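Local coordinates for protein 6-phosphogluconolactonase (PDB 3NWP) that probably hydrolyses 6-phosphogluconolactone to 6-phosphogluconate, the second step of the oxidative pentose phosphate pathway, at residues Q30-V33 with K38-L41; V66-A71 with H91-R96; S145-S150 with T169-G174. All coordinates share one frame; numbering follows the deposited sequence. Where two conformers were deposited one is given.

Contact 1 (Q30-V33 with K38-L41)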
loop_
_atom_site.group_PDB
_atom_site.type_symbol
_atom_site.label_atom_id
_atom_site.label_comp_id
_atom_site.label_asym_id
_atom_site.label_seq_id
_atom_site.Cartn_x
_atom_site.Cartn_y
_atom_site.Cartn_z
ATOM N N GLN A 30 -0.077 12.161 -12.579
ATOM C CA GLN A 30 0.207 12.998 -13.745
ATOM C C GLN A 30 1.081 14.199 -13.382
ATOM O O GLN A 30 1.993 14.558 -14.142
ATOM C CB GLN A 30 -1.054 13.416 -14.465
ATOM C CG GLN A 30 -0.764 14.171 -15.783
ATOM C CD GLN A 30 -0.087 13.285 -16.784
ATOM O OE1 GLN A 30 -0.596 12.193 -17.076
ATOM N NE2 GLN A 30 1.088 13.720 -17.292
ATOM N N GLU A 31 0.853 14.834 -12.237
ATOM C CA GLU A 31 1.712 15.955 -11.853
ATOM C C GLU A 31 3.167 15.485 -11.598
ATOM O O GLU A 31 4.146 16.238 -11.828
ATOM C CB GLU A 31 1.115 16.647 -10.613
ATOM C CG GLU A 31 -0.197 17.330 -10.878
ATOM C CD GLU A 31 -1.031 17.680 -9.645
ATOM O OE1 GLU A 31 -0.700 17.274 -8.509
ATOM O OE2 GLU A 31 -2.071 18.349 -9.845
ATOM N N ALA A 32 3.348 14.254 -11.111
ATOM C CA ALA A 32 4.653 13.685 -10.970
ATOM C C ALA A 32 5.318 13.385 -12.302
ATOM O O ALA A 32 6.488 13.699 -12.460
ATOM C CB ALA A 32 4.628 12.446 -10.063
ATOM N N VAL A 33 4.591 12.818 -13.255
ATOM C CA VAL A 33 5.101 12.622 -14.624
ATOM C C VAL A 33 5.486 13.983 -15.198
ATOM O O VAL A 33 6.593 14.134 -15.777
ATOM C CB VAL A 33 4.126 11.915 -15.522
ATOM C CG1 VAL A 33 4.642 11.900 -17.013
ATOM C CG2 VAL A 33 3.855 10.490 -15.028
ATOM N N LYS A 38 8.762 10.507 -14.828
ATOM C CA LYS A 38 8.253 9.197 -14.475
ATOM C C LYS A 38 7.701 9.352 -13.050
ATOM O O LYS A 38 8.205 10.174 -12.270
ATOM C CB LYS A 38 9.344 8.143 -14.447
ATOM C CG LYS A 38 9.994 7.798 -15.829
ATOM C CD LYS A 38 8.978 7.033 -16.738
ATOM C CE LYS A 38 9.494 6.618 -18.114
ATOM N NZ LYS A 38 9.479 7.767 -18.967
ATOM N N ALA A 39 6.682 8.573 -12.746
ATOM C CA ALA A 39 6.054 8.612 -11.442
ATOM C C ALA A 39 6.037 7.202 -10.890
ATOM O O ALA A 39 6.306 6.246 -11.595
ATOM C CB ALA A 39 4.642 9.152 -11.548
ATOM N N SER A 40 5.796 7.085 -9.581
ATOM C CA SER A 40 5.693 5.784 -8.927
ATOM C C SER A 40 4.484 5.732 -8.004
ATOM O O SER A 40 4.140 6.692 -7.300
ATOM C CB SER A 40 6.960 5.404 -8.181
ATOM O OG SER A 40 7.289 6.360 -7.221
ATOM N N LEU A 41 3.809 4.588 -8.077
ATOM C CA LEU A 41 2.606 4.250 -7.321
ATOM C C LEU A 41 2.796 2.909 -6.597
ATOM O O LEU A 41 3.224 1.920 -7.205
ATOM C CB LEU A 41 1.472 4.108 -8.280
ATOM C CG LEU A 41 0.140 3.609 -7.751
ATOM C CD1 LEU A 41 -0.491 4.590 -6.739
ATOM C CD2 LEU A 41 -0.892 3.268 -8.931
#

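Contact 2 (V66-A71 with H91-R96)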
loop_
_atom_site.group_PDB
_atom_site.type_symbol
_atom_site.label_atom_id
_atom_site.label_comp_id
_atom_site.label_asym_id
_atom_site.label_seq_id
_atom_site.Cartn_x
_atom_site.Cartn_y
_atom_site.Cartn_z
ATOM N N VAL A 66 4.382 5.603 -15.577
ATOM C CA VAL A 66 4.096 5.317 -14.131
ATOM C C VAL A 66 4.608 3.940 -13.821
ATOM O O VAL A 66 4.225 2.938 -14.488
ATOM C CB VAL A 66 2.595 5.433 -13.791
ATOM C CG1 VAL A 66 2.367 5.089 -12.267
ATOM C CG2 VAL A 66 2.032 6.802 -14.179
ATOM N N TYR A 67 5.463 3.838 -12.796
ATOM C CA TYR A 67 5.945 2.587 -12.261
ATOM C C TYR A 67 5.070 2.183 -11.102
ATOM O O TYR A 67 4.767 3.019 -10.245
ATOM C CB TYR A 67 7.384 2.737 -11.774
ATOM C CG TYR A 67 8.408 2.902 -12.842
ATOM C CD1 TYR A 67 8.593 4.111 -13.464
ATOM C CD2 TYR A 67 9.295 1.862 -13.118
ATOM C CE1 TYR A 67 9.587 4.275 -14.445
ATOM C CE2 TYR A 67 10.289 2.018 -14.081
ATOM C CZ TYR A 67 10.414 3.228 -14.738
ATOM O OH TYR A 67 11.384 3.423 -15.699
ATOM N N ILE A 68 4.610 0.925 -11.072
ATOM C CA ILE A 68 3.702 0.471 -10.045
ATOM C C ILE A 68 4.229 -0.763 -9.347
ATOM O O ILE A 68 4.798 -1.646 -9.973
ATOM C CB ILE A 68 2.329 0.120 -10.629
ATOM C CG1 ILE A 68 1.762 1.279 -11.457
ATOM C CG2 ILE A 68 1.382 -0.277 -9.478
ATOM C CD1 ILE A 68 0.387 0.985 -12.125
ATOM N N THR A 69 4.148 -0.787 -8.019
ATOM C CA THR A 69 4.480 -1.979 -7.268
ATOM C C THR A 69 3.496 -2.166 -6.103
ATOM O O THR A 69 2.518 -1.420 -5.967
ATOM C CB THR A 69 5.958 -2.006 -6.823
ATOM O OG1 THR A 69 6.313 -3.349 -6.412
ATOM C CG2 THR A 69 6.293 -1.009 -5.705
ATOM N N LEU A 70 3.734 -3.183 -5.286
ATOM C CA LEU A 70 2.879 -3.608 -4.202
ATOM C C LEU A 70 3.442 -3.208 -2.848
ATOM O O LEU A 70 4.672 -3.223 -2.624
ATOM C CB LEU A 70 2.774 -5.157 -4.219
ATOM C CG LEU A 70 2.291 -5.780 -5.534
ATOM C CD1 LEU A 70 2.388 -7.313 -5.493
ATOM C CD2 LEU A 70 0.856 -5.325 -5.820
ATOM N N ALA A 71 2.552 -2.871 -1.925
ATOM C CA ALA A 71 2.950 -2.631 -0.547
ATOM C C ALA A 71 3.488 -3.889 0.126
ATOM O O ALA A 71 4.323 -3.798 1.030
ATOM C CB ALA A 71 1.781 -2.009 0.283
ATOM N N HIS A 91 -7.326 -6.323 -12.254
ATOM C CA HIS A 91 -8.179 -5.165 -12.088
ATOM C C HIS A 91 -7.554 -3.801 -12.379
ATOM O O HIS A 91 -8.276 -2.911 -12.823
ATOM C CB HIS A 91 -8.762 -5.133 -10.672
ATOM C CG HIS A 91 -9.587 -6.330 -10.347
ATOM N ND1 HIS A 91 -10.888 -6.472 -10.794
ATOM C CD2 HIS A 91 -9.289 -7.465 -9.675
ATOM C CE1 HIS A 91 -11.357 -7.645 -10.395
ATOM N NE2 HIS A 91 -10.410 -8.269 -9.714
ATOM N N LEU A 92 -6.269 -3.590 -12.061
ATOM C CA LEU A 92 -5.623 -2.306 -12.300
ATOM C C LEU A 92 -4.948 -2.220 -13.684
ATOM O O LEU A 92 -5.043 -1.206 -14.352
ATOM C CB LEU A 92 -4.634 -1.971 -11.158
ATOM C CG LEU A 92 -3.861 -0.648 -11.273
ATOM C CD1 LEU A 92 -4.869 0.507 -11.254
ATOM C CD2 LEU A 92 -2.866 -0.499 -10.075
ATOM N N LEU A 93 -4.216 -3.275 -14.067
ATOM C CA LEU A 93 -3.357 -3.223 -15.246
ATOM C C LEU A 93 -4.210 -3.609 -16.468
ATOM O O LEU A 93 -3.990 -4.647 -17.145
ATOM C CB LEU A 93 -2.194 -4.164 -15.078
ATOM C CG LEU A 93 -1.289 -3.891 -13.896
ATOM C CD1 LEU A 93 -0.083 -4.859 -13.977
ATOM C CD2 LEU A 93 -0.768 -2.431 -13.894
ATOM N N GLN A 94 -5.229 -2.794 -16.668
ATOM C CA GLN A 94 -6.265 -3.010 -17.702
ATOM C C GLN A 94 -6.557 -1.647 -18.335
ATOM O O GLN A 94 -6.190 -0.596 -17.809
ATOM C CB GLN A 94 -7.526 -3.557 -17.050
ATOM C CG GLN A 94 -7.368 -4.941 -16.368
ATOM C CD GLN A 94 -7.115 -6.060 -17.353
ATOM O OE1 GLN A 94 -7.574 -6.005 -18.492
ATOM N NE2 GLN A 94 -6.362 -7.060 -16.945
ATOM N N ASN A 95 -7.219 -1.616 -19.495
ATOM C CA ASN A 95 -7.625 -0.316 -20.040
ATOM C C ASN A 95 -6.418 0.621 -20.224
ATOM O O ASN A 95 -5.400 0.173 -20.762
ATOM C CB ASN A 95 -8.787 0.245 -19.219
ATOM C CG ASN A 95 -9.927 -0.758 -19.103
ATOM O OD1 ASN A 95 -10.355 -1.314 -20.131
ATOM N ND2 ASN A 95 -10.385 -1.044 -17.890
ATOM N N ARG A 96 -6.537 1.904 -19.860
ATOM C CA ARG A 96 -5.465 2.860 -20.099
ATOM C C ARG A 96 -4.242 2.492 -19.280
ATOM O O ARG A 96 -3.119 2.786 -19.654
ATOM C CB ARG A 96 -5.937 4.279 -19.863
ATOM C CG ARG A 96 -7.112 4.694 -20.798
ATOM C CD ARG A 96 -7.466 6.152 -20.747
ATOM N NE ARG A 96 -8.336 6.537 -21.888
ATOM C CZ ARG A 96 -9.663 6.646 -21.868
ATOM N NH1 ARG A 96 -10.385 6.435 -20.764
ATOM N NH2 ARG A 96 -10.288 6.985 -22.983
#

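Contact 3 (S145-S150 with T169-G174)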
loop_
_atom_site.group_PDB
_atom_site.type_symbol
_atom_site.label_atom_id
_atom_site.label_comp_id
_atom_site.label_asym_id
_atom_site.label_seq_id
_atom_site.Cartn_x
_atom_site.Cartn_y
_atom_site.Cartn_z
ATOM N N SER A 145 2.500 -5.713 5.243
ATOM C CA SER A 145 2.560 -6.942 6.036
ATOM C C SER A 145 3.360 -6.700 7.316
ATOM O O SER A 145 4.171 -7.549 7.749
ATOM C CB SER A 145 3.028 -8.193 5.229
ATOM O OG SER A 145 1.958 -8.709 4.443
ATOM N N TRP A 146 3.116 -5.548 7.935
ATOM C CA TRP A 146 3.639 -5.187 9.244
ATOM C C TRP A 146 2.659 -5.682 10.268
ATOM O O TRP A 146 1.667 -5.032 10.576
ATOM C CB TRP A 146 3.820 -3.660 9.422
ATOM C CG TRP A 146 4.579 -2.908 8.372
ATOM C CD1 TRP A 146 5.372 -3.402 7.333
ATOM C CD2 TRP A 146 4.548 -1.489 8.206
ATOM N NE1 TRP A 146 5.836 -2.357 6.565
ATOM C CE2 TRP A 146 5.306 -1.177 7.055
ATOM C CE3 TRP A 146 3.913 -0.454 8.896
ATOM C CZ2 TRP A 146 5.474 0.130 6.623
ATOM C CZ3 TRP A 146 4.087 0.857 8.434
ATOM C CH2 TRP A 146 4.829 1.118 7.302
ATOM N N PHE A 147 2.869 -6.901 10.748
ATOM C CA PHE A 147 1.911 -7.553 11.593
ATOM C C PHE A 147 2.385 -7.544 13.048
ATOM O O PHE A 147 3.548 -7.900 13.310
ATOM C CB PHE A 147 1.728 -9.003 11.177
ATOM C CG PHE A 147 0.802 -9.206 10.025
ATOM C CD1 PHE A 147 -0.554 -9.346 10.236
ATOM C CD2 PHE A 147 1.290 -9.289 8.723
ATOM C CE1 PHE A 147 -1.410 -9.558 9.177
ATOM C CE2 PHE A 147 0.432 -9.450 7.671
ATOM C CZ PHE A 147 -0.922 -9.602 7.893
ATOM N N PRO A 148 1.499 -7.227 13.960
ATOM C CA PRO A 148 1.889 -7.233 15.373
ATOM C C PRO A 148 2.145 -8.655 15.924
ATOM O O PRO A 148 2.834 -8.808 16.912
ATOM C CB PRO A 148 0.720 -6.549 16.058
ATOM C CG PRO A 148 -0.449 -6.697 15.180
ATOM C CD PRO A 148 0.094 -6.800 13.770
ATOM N N CYS A 149 1.665 -9.659 15.219
ATOM C CA CYS A 149 1.882 -11.040 15.616
ATOM C C CYS A 149 3.148 -11.651 15.009
ATOM O O CYS A 149 3.333 -12.861 15.123
ATOM C CB CYS A 149 0.656 -11.843 15.168
ATOM S SG CYS A 149 0.425 -11.837 13.370
ATOM N N SER A 150 4.002 -10.851 14.349
ATOM C CA SER A 150 5.179 -11.390 13.660
ATOM C C SER A 150 6.484 -11.020 14.386
ATOM O O SER A 150 6.660 -9.899 14.904
ATOM C CB SER A 150 5.247 -10.944 12.195
ATOM O OG SER A 150 5.519 -9.552 12.097
ATOM N N THR A 169 1.737 -14.782 12.574
ATOM C CA THR A 169 1.193 -15.958 13.217
ATOM C C THR A 169 -0.315 -15.998 13.328
ATOM O O THR A 169 -0.871 -17.032 13.725
ATOM C CB THR A 169 1.801 -16.147 14.614
ATOM O OG1 THR A 169 1.448 -15.039 15.428
ATOM C CG2 THR A 169 3.350 -16.269 14.505
ATOM N N THR A 170 -0.968 -14.898 12.967
ATOM C CA THR A 170 -2.444 -14.763 13.039
ATOM C C THR A 170 -3.093 -14.598 11.656
ATOM O O THR A 170 -4.299 -14.349 11.576
ATOM C CB THR A 170 -2.896 -13.638 13.936
ATOM O OG1 THR A 170 -2.522 -12.387 13.389
ATOM C CG2 THR A 170 -2.329 -13.824 15.372
ATOM N N ALA A 171 -2.289 -14.714 10.602
ATOM C CA ALA A 171 -2.741 -14.625 9.211
ATOM C C ALA A 171 -1.904 -15.586 8.379
ATOM O O ALA A 171 -0.748 -15.874 8.725
ATOM C CB ALA A 171 -2.574 -13.192 8.674
ATOM N N PRO A 172 -2.479 -16.113 7.291
ATOM C CA PRO A 172 -1.782 -17.089 6.468
ATOM C C PRO A 172 -0.685 -16.507 5.583
ATOM O O PRO A 172 -0.719 -15.339 5.232
ATOM C CB PRO A 172 -2.892 -17.658 5.567
ATOM C CG PRO A 172 -3.858 -16.570 5.439
ATOM C CD PRO A 172 -3.873 -15.930 6.834
ATOM N N HIS A 173 0.225 -17.390 5.218
ATOM C CA HIS A 173 1.251 -17.206 4.158
ATOM C C HIS A 173 2.458 -16.407 4.658
ATOM O O HIS A 173 2.323 -15.397 5.381
ATOM C CB HIS A 173 0.708 -16.571 2.853
ATOM C CG HIS A 173 -0.575 -17.175 2.373
ATOM N ND1 HIS A 173 -0.672 -18.489 1.968
ATOM C CD2 HIS A 173 -1.820 -16.658 2.282
ATOM C CE1 HIS A 173 -1.925 -18.752 1.625
ATOM N NE2 HIS A 173 -2.645 -17.662 1.816
ATOM N N GLY A 174 3.616 -16.877 4.277
ATOM C CA GLY A 174 4.810 -16.043 4.374
ATOM C C GLY A 174 4.551 -14.767 3.580
ATOM O O GLY A 174 3.881 -14.809 2.569
#

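Contact 1 (Q30-V33 with K38-L41)
Ala-32, Val-33 and Ala-39 meet through methyl groups, and this apolar packing carries the contact. CB of Ala-32 lies 3.6 Å from CB of Ala-39. Both methyls are directed to the other segment, but they meet at a slant, flank to flank. Val-33 adds a second touch on the same methyl. CG2 of Val-33 is 3.8 Å from CB of Ala-39. The rotation of Val-33 explains which branch does this: CG1 is anti to the backbone N (chi1 173°), which leaves CG2 beside that nitrogen and turned to the strand. CB of Ala-39 is therefore touched by two helix residues in succession. All three residues are buried.

Four residues separate the segments, most of them the last of helix 14-36. The chain then turns into strand 39-43. This is a helix-to-strand connection in an alpha/beta fold of the Rossmann-like class, with a turn near the end of the helix packed on the start of the strand. The CA atoms of Val-33 and Lys-38 are 4.7 Å apart at this tight end.

Polar groups point to other partners. The Lys-38 side chain leads away from the helix, and its NZ forms a salt bridge with Asp-65. Backbone bonds from Ala-39 to Asp-65 and Tyr-67 tie the strand to strand 66-74 and the residue before it. On the other edge, the backbone N of Ser-40 bonds to OD2 of Asp-131, and its OG bonds to the carbonyl O of Pro-127.

Contact 2 (V66-A71 with H91-R96)
Ile-68, Leu-92 and Leu-93 meet inside a beta-alpha-beta crossover, made of strand 66-74, helix 84-91 and the parallel strand 101-102. Segment 91-96 is the return from its helix. Ile-68 lies on the first strand and supplies a single atom, CD1. CD1 of Ile-68 sits 4.0 Å from CD2 of Leu-93 and 4.1 Å from CD2 of Leu-92. The two approaches differ. Leu-92 meets the isoleucine end-on, methyl to methyl. Leu-93 runs alongside it, pointing the other way. An extended outer chain (chi2 178°) carries CD1 of Ile-68 well off the strand, although the CA atoms of Ile-68 and Leu-93 are 9.5 Å apart.

An inverse gamma turn is centred on Leu-93. Successive leucines at this turn both reach the same isoleucine methyl. A weak bond from N of Gln-94 to O of Leu-92 spans it.

Other side chains add to the layer. Leu-92 also packs on Phe-53 and Leu-56 of helix 50-58, and Leu-93 on Phe-102. Ile-68 touches Leu-41 and Phe-102 as well. Aliphatic packing of this kind, between a strand and the chain returning from the helix, is typical of a beta-alpha-beta crossover.

Contact 3 (S145-S150 with T169-G174)
Thr-169 gives the clearest polar bond, from its OG1 to the backbone O of Cys-149 at 2.9 Å. The hydroxyl approaches the carbonyl at a C=O...OG1 angle of 131°, tilted 20° from the carbonyl plane. The torsion of Thr-169 places it there: OG1 stands between the backbone N and the carbonyl carbon (chi1 63°), while CG2 lies beside that nitrogen. The same carbonyl O of Cys-149 is 3.5 Å from CG2 of Thr-169, so hydroxyl and methyl both rest against it. A second bond, from N of Thr-170 to SG of Cys-149, is weak and doubtful, because the position of the sulfur is less sure.

Cys-149 ends up lodged against two threonines. CB of Cys-149 is 3.3 Å from OG1 of Thr-169 and 3.6 Å from CG2 of Thr-170. The residue sits in a type I beta turn from Phe-147 to Ser-150. This turn is closed by the bond from N of Ser-150 to O of Phe-147, and it presents the Cys-149 carbonyl and side chain to the other loop.

Further along, the packing is apolar. CB of Ala-171 comes obliquely to the Phe-147 ring, 3.8 Å from CE1 and 4.0 Å from CZ, and the ring also stacks with His-142.

The contact joins two surface loops. Segment 145-150 leads into helix 153-158, and the Trp-146 side chain packs on that helix and on helix 180-184. Segment 169-174 lies in the loop that connects the antiparallel strands 163-166 and 175-178. Ser-145 bonds to Thr-166 and Thr-177, one in each strand, so the two loops are tied to the same pair of strands.

Contacts 1 and 2 are buried, whereas contact 3 is a surface contact on the opposite side of the chain's centre. The first two share one sheet. Strands 39-43 and 66-74 are parallel neighbours in it, and a probable hydrogen bond joins Leu-41 N to Tyr-67 O. Each of these contacts packs aliphatic groups against the sheet, one from a helix end and one from a loop. Contact 3 joins two loops. There a threonine hydroxyl bonds a backbone carbonyl, and an alanine methyl packs against an aromatic ring. Its centre is about 31 Å from that of contact 1 and about 25 Å from that of contact 2.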